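PHO85 cyclin-10 (Saccharomyces cerevisiae, PDB 4KRD) partners the cyclin-dependent kinase PHO85, directing it to phosphorylate and negatively regulate glycogen synthase GSY2 and so restrain glycogen accumulation. Local coordinates at residues B[41-46]-B[138-143]; B[69-74]-B[110-115]. One frame throughout, in Å; residues are numbered along the deposited sequence.

Contact 1 (B[41-46]-B[138-143])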
# COMPACT_ATOMS: atom_id res chain seq x y z
N ALA B 41 16.78 -3.76 -20.75
CA ALA B 41 16.56 -3.92 -22.19
C ALA B 41 15.07 -3.96 -22.56
O ALA B 41 14.65 -3.35 -23.54
CB ALA B 41 17.27 -5.17 -22.71
N ASN B 42 14.27 -4.68 -21.77
CA ASN B 42 12.84 -4.75 -22.04
C ASN B 42 12.18 -3.38 -21.90
O ASN B 42 11.25 -3.05 -22.62
CB ASN B 42 12.16 -5.76 -21.11
CG ASN B 42 12.65 -7.17 -21.35
OD1 ASN B 42 13.32 -7.45 -22.35
ND2 ASN B 42 12.32 -8.08 -20.43
N PHE B 43 12.68 -2.60 -20.95
CA PHE B 43 12.19 -1.26 -20.69
C PHE B 43 12.45 -0.39 -21.93
O PHE B 43 11.53 0.19 -22.51
CB PHE B 43 12.93 -0.71 -19.46
CG PHE B 43 12.39 0.60 -18.93
CD1 PHE B 43 11.11 1.03 -19.23
CD2 PHE B 43 13.18 1.39 -18.10
CE1 PHE B 43 10.62 2.22 -18.72
CE2 PHE B 43 12.71 2.59 -17.59
CZ PHE B 43 11.42 3.01 -17.91
N LYS B 44 13.71 -0.33 -22.35
CA LYS B 44 14.10 0.41 -23.55
C LYS B 44 13.34 -0.05 -24.79
O LYS B 44 12.85 0.76 -25.57
CB LYS B 44 15.61 0.29 -23.77
N GLU B 45 13.22 -1.36 -24.97
CA GLU B 45 12.58 -1.89 -26.19
C GLU B 45 11.08 -1.59 -26.22
O GLU B 45 10.51 -1.35 -27.29
CB GLU B 45 12.86 -3.38 -26.34
CG GLU B 45 12.55 -3.92 -27.72
CD GLU B 45 12.75 -5.42 -27.82
OE1 GLU B 45 13.24 -6.02 -26.83
OE2 GLU B 45 12.42 -6.01 -28.87
N THR B 46 10.44 -1.58 -25.05
CA THR B 46 9.03 -1.21 -24.96
C THR B 46 8.85 0.22 -25.42
O THR B 46 7.93 0.54 -26.18
CB THR B 46 8.50 -1.35 -23.51
OG1 THR B 46 8.62 -2.72 -23.08
CG2 THR B 46 7.04 -0.93 -23.41
N ILE B 138 12.56 9.12 -16.33
CA ILE B 138 12.74 9.68 -15.00
C ILE B 138 11.53 9.40 -14.09
O ILE B 138 11.67 8.86 -13.00
CB ILE B 138 12.99 11.19 -15.10
CG1 ILE B 138 14.33 11.45 -15.80
CG2 ILE B 138 13.01 11.83 -13.72
CD1 ILE B 138 14.67 12.92 -15.90
N ALA B 139 10.34 9.76 -14.56
CA ALA B 139 9.11 9.58 -13.77
C ALA B 139 8.78 8.12 -13.46
O ALA B 139 8.42 7.78 -12.32
CB ALA B 139 7.93 10.25 -14.48
N ALA B 140 8.90 7.25 -14.47
CA ALA B 140 8.51 5.85 -14.30
C ALA B 140 9.45 5.13 -13.35
O ALA B 140 9.03 4.28 -12.55
CB ALA B 140 8.45 5.14 -15.66
N VAL B 141 10.74 5.45 -13.42
CA VAL B 141 11.68 4.85 -12.48
C VAL B 141 11.40 5.35 -11.07
O VAL B 141 11.39 4.56 -10.15
CB VAL B 141 13.15 5.10 -12.85
CG1 VAL B 141 14.08 4.69 -11.70
CG2 VAL B 141 13.51 4.35 -14.15
N ARG B 142 11.16 6.64 -10.91
CA ARG B 142 11.00 7.23 -9.58
C ARG B 142 9.74 6.72 -8.91
O ARG B 142 9.75 6.32 -7.75
CB ARG B 142 11.02 8.77 -9.65
CG ARG B 142 10.83 9.47 -8.29
CD ARG B 142 11.95 9.13 -7.30
NE ARG B 142 11.96 10.05 -6.16
CZ ARG B 142 12.74 9.91 -5.10
NH1 ARG B 142 13.57 8.88 -5.03
NH2 ARG B 142 12.69 10.79 -4.11
N LEU B 143 8.64 6.70 -9.67
CA LEU B 143 7.36 6.23 -9.15
C LEU B 143 7.46 4.76 -8.80
O LEU B 143 6.95 4.30 -7.77
CB LEU B 143 6.26 6.47 -10.21
CG LEU B 143 4.85 6.81 -9.74
CD1 LEU B 143 4.90 7.77 -8.55
CD2 LEU B 143 4.01 7.41 -10.88
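The ring of Phe43 reaches across from helix 36-54 and ends against two small side chains of helix 130-148, Ala140 and Val141. The closer approach is to Val141: its CG2 methyl lies 3.9 Å from Phe43 CE2, the atom at one side of the ring's far end. Ala140 CB stands 4.3 Å from Phe43 CZ, a slightly looser touch. Both methyls approach the ring obliquely, and the side chains of Phe43 and Val141 cross at about a right angle.

The torsions explain the reach. Phe43 holds CG trans to the backbone N (chi1 -171°), which carries the ring out toward helix 130-148. The nearest CA atoms, Phe43 CA and Ala140 CA, are 10.2 Å apart. In Val141, CG2 lies trans to the carbonyl carbon and beside the backbone N, which puts this methyl against Phe43 CE2.

The whole contact is small, 86 Å² over both sides, and is confined to these three residues; no hydrogen bond or salt bridge joins the segments. Thr46 OG1 turns back to its own helix and donates to Asn42 O (2.7 Å), while the helical N-H of Thr46 reaches the same oxygen from the opposite face of its carbonyl plane. On the outer flank of helix 36-54, Ala41 is exposed and Glu45 partly so, the latter salt-bridged to Arg203.

The contact lies deep in the cyclin domain, its centre about 5 Å from the centre of the chain. Helix 99-113 adjoins it through Thr106, which touches Phe43 and Thr46, and helix 189-203 packs on Asn42, Glu45 and Thr46. Beyond Ala140 and Val141, helix 130-148 is flanked by helix 155-162, with Phe158 on Val141, and by helix 166-180, with Leu176 on Ala139 and Leu143.

Contact 2 (B[69-74]-B[110-115])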
# COMPACT_ATOMS: atom_id res chain seq x y z
N LYS B 69 -2.89 18.31 -19.60
CA LYS B 69 -1.98 19.29 -19.02
C LYS B 69 -0.83 18.61 -18.26
O LYS B 69 0.32 19.00 -18.40
CB LYS B 69 -2.72 20.27 -18.12
CG LYS B 69 -1.84 20.96 -17.07
CD LYS B 69 -0.67 21.72 -17.69
CE LYS B 69 0.43 21.95 -16.65
NZ LYS B 69 1.67 22.53 -17.25
N GLU B 70 -1.15 17.61 -17.45
CA GLU B 70 -0.09 16.84 -16.78
C GLU B 70 0.87 16.23 -17.81
O GLU B 70 2.10 16.33 -17.68
CB GLU B 70 -0.71 15.73 -15.91
CG GLU B 70 -1.61 16.25 -14.80
CD GLU B 70 -0.84 16.96 -13.70
OE1 GLU B 70 0.41 16.91 -13.71
OE2 GLU B 70 -1.48 17.56 -12.82
N TYR B 71 0.31 15.60 -18.83
CA TYR B 71 1.13 14.92 -19.82
C TYR B 71 2.12 15.85 -20.56
O TYR B 71 3.24 15.45 -20.86
CB TYR B 71 0.25 14.16 -20.82
CG TYR B 71 1.07 13.27 -21.71
CD1 TYR B 71 1.48 12.01 -21.29
CD2 TYR B 71 1.48 13.71 -22.97
CE1 TYR B 71 2.25 11.20 -22.09
CE2 TYR B 71 2.26 12.91 -23.78
CZ TYR B 71 2.64 11.66 -23.34
OH TYR B 71 3.41 10.85 -24.15
N SER B 72 1.71 17.09 -20.83
CA SER B 72 2.60 18.05 -21.50
C SER B 72 3.90 18.33 -20.72
O SER B 72 4.88 18.80 -21.29
CB SER B 72 1.87 19.37 -21.77
OG SER B 72 1.51 20.01 -20.56
N ASN B 73 3.90 18.04 -19.42
CA ASN B 73 5.12 18.17 -18.63
C ASN B 73 6.27 17.27 -19.11
O ASN B 73 7.43 17.50 -18.80
CB ASN B 73 4.84 17.92 -17.13
CG ASN B 73 4.13 19.09 -16.46
OD1 ASN B 73 4.41 20.25 -16.75
ND2 ASN B 73 3.19 18.78 -15.56
N PHE B 74 5.94 16.22 -19.86
CA PHE B 74 6.97 15.28 -20.32
C PHE B 74 7.76 15.80 -21.52
O PHE B 74 8.87 15.33 -21.77
CB PHE B 74 6.38 13.91 -20.66
CG PHE B 74 5.79 13.20 -19.47
CD1 PHE B 74 6.60 12.83 -18.41
CD2 PHE B 74 4.44 12.93 -19.41
CE1 PHE B 74 6.06 12.20 -17.29
CE2 PHE B 74 3.88 12.29 -18.29
CZ PHE B 74 4.70 11.92 -17.24
N ASP B 110 3.47 0.80 -20.04
CA ASP B 110 2.47 -0.12 -20.62
C ASP B 110 1.06 0.35 -20.35
O ASP B 110 0.24 0.42 -21.24
CB ASP B 110 2.57 -1.52 -19.99
CG ASP B 110 3.74 -2.35 -20.52
OD1 ASP B 110 4.17 -2.13 -21.67
OD2 ASP B 110 4.20 -3.26 -19.77
N THR B 111 0.77 0.65 -19.08
CA THR B 111 -0.60 0.97 -18.73
C THR B 111 -0.98 2.40 -19.13
O THR B 111 -2.16 2.71 -19.33
CB THR B 111 -0.88 0.68 -17.23
OG1 THR B 111 -2.30 0.64 -17.00
CG2 THR B 111 -0.23 1.74 -16.35
N LEU B 112 0.01 3.27 -19.28
CA LEU B 112 -0.26 4.61 -19.79
C LEU B 112 -0.62 4.57 -21.29
O LEU B 112 -1.55 5.26 -21.75
CB LEU B 112 0.95 5.52 -19.56
CG LEU B 112 0.89 6.97 -20.07
CD1 LEU B 112 -0.40 7.69 -19.66
CD2 LEU B 112 2.14 7.77 -19.66
N PHE B 113 0.09 3.75 -22.05
CA PHE B 113 -0.00 3.85 -23.52
C PHE B 113 -0.87 2.78 -24.19
O PHE B 113 -1.29 2.95 -25.33
CB PHE B 113 1.39 3.89 -24.16
CG PHE B 113 2.15 5.16 -23.88
CD1 PHE B 113 1.83 6.32 -24.54
CD2 PHE B 113 3.16 5.19 -22.93
CE1 PHE B 113 2.50 7.50 -24.27
CE2 PHE B 113 3.83 6.38 -22.66
CZ PHE B 113 3.50 7.53 -23.34
N LEU B 114 -1.13 1.69 -23.48
CA LEU B 114 -1.84 0.54 -24.05
C LEU B 114 -3.08 0.14 -23.28
O LEU B 114 -3.10 0.16 -22.04
CB LEU B 114 -0.91 -0.68 -24.11
CG LEU B 114 0.36 -0.58 -24.97
CD1 LEU B 114 1.36 -1.67 -24.58
CD2 LEU B 114 0.02 -0.65 -26.44
N THR B 115 -4.11 -0.27 -24.01
CA THR B 115 -5.22 -1.01 -23.43
C THR B 115 -5.57 -2.19 -24.36
O THR B 115 -4.83 -2.47 -25.31
CB THR B 115 -6.45 -0.09 -23.22
OG1 THR B 115 -7.46 -0.78 -22.48
CG2 THR B 115 -7.02 0.36 -24.56
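Apolar contact comes from Tyr71 of helix 65-72, whose ring points its far end at Leu112 and Phe113, the last two residues of helix 99-113. Leu112 CD2 lies 4.2 Å from Tyr71 CE1 and Phe113 CZ 4.1 Å from the same carbon, both at the edge of the tyrosine ring and near its plane. The ring gets there because Tyr71 CG is trans to the backbone N (chi1 -171°). It reaches across the 10.4 Å between the nearest CA atoms, Tyr71 CA and Leu112 CA.

Aromatic contact is made edge-on. Tyr71 OH sits 3.4 Å from Phe113 CZ and 3.5 Å from Phe113 CE1, in the plane of the phenylalanine ring, so the oxygen faces C-H groups at the rim. The two side chains cross at about a right angle. Phe113 turns its CG to the side of its backbone N (chi1 -70°), bringing the ring end closer to Tyr71 than its CB direction suggests. Leu112 CG lies over one face of the Phe113 ring, 3.9 Å from its plane and nearer the margin than the middle.

Polar interactions do not cross between the segments. The buried Tyr71 hydroxyl is hydrogen-bonded to Glu132 of helix 130-148, which would hold the ring end beside Phe113. Within 69-74, Ser72 OG donates to Lys69 O (2.7 Å).

Met136 of helix 130-148 touches Tyr71, Phe74 and Leu112, while Leu50 of helix 36-54 packs on Phe113. Glu70 also hydrogen-bonds a polar side chain of another protein chain. Leu114 leaves helical geometry to start strand 114-116, paired antiparallel with 122-124. This is side-chain packing between helices in the predominantly helical cyclin domain, at the point where helix 99-113 gives way to a small two-stranded sheet.

Contacts 1 and 2 lie about 13 Å apart, centre to centre, within one cyclin domain. Along the chain the order is 41-46, 69-74, 110-115, 138-143, so both segments of contact 2 fall between the two of contact 1; helices 36-54 and 65-72 are consecutive. The two sites also touch directly: Thr46 CG2 packs 3.6 Å from Asp110 OD1, and Ala139 CB 3.9 Å from Phe74 CE1. Helix 130-148 runs past both, supplying one side of contact 1 and flanking contact 2 through Glu132 and Met136. Both are buried, and these touches join them within the helical core of the domain that partners PHO85.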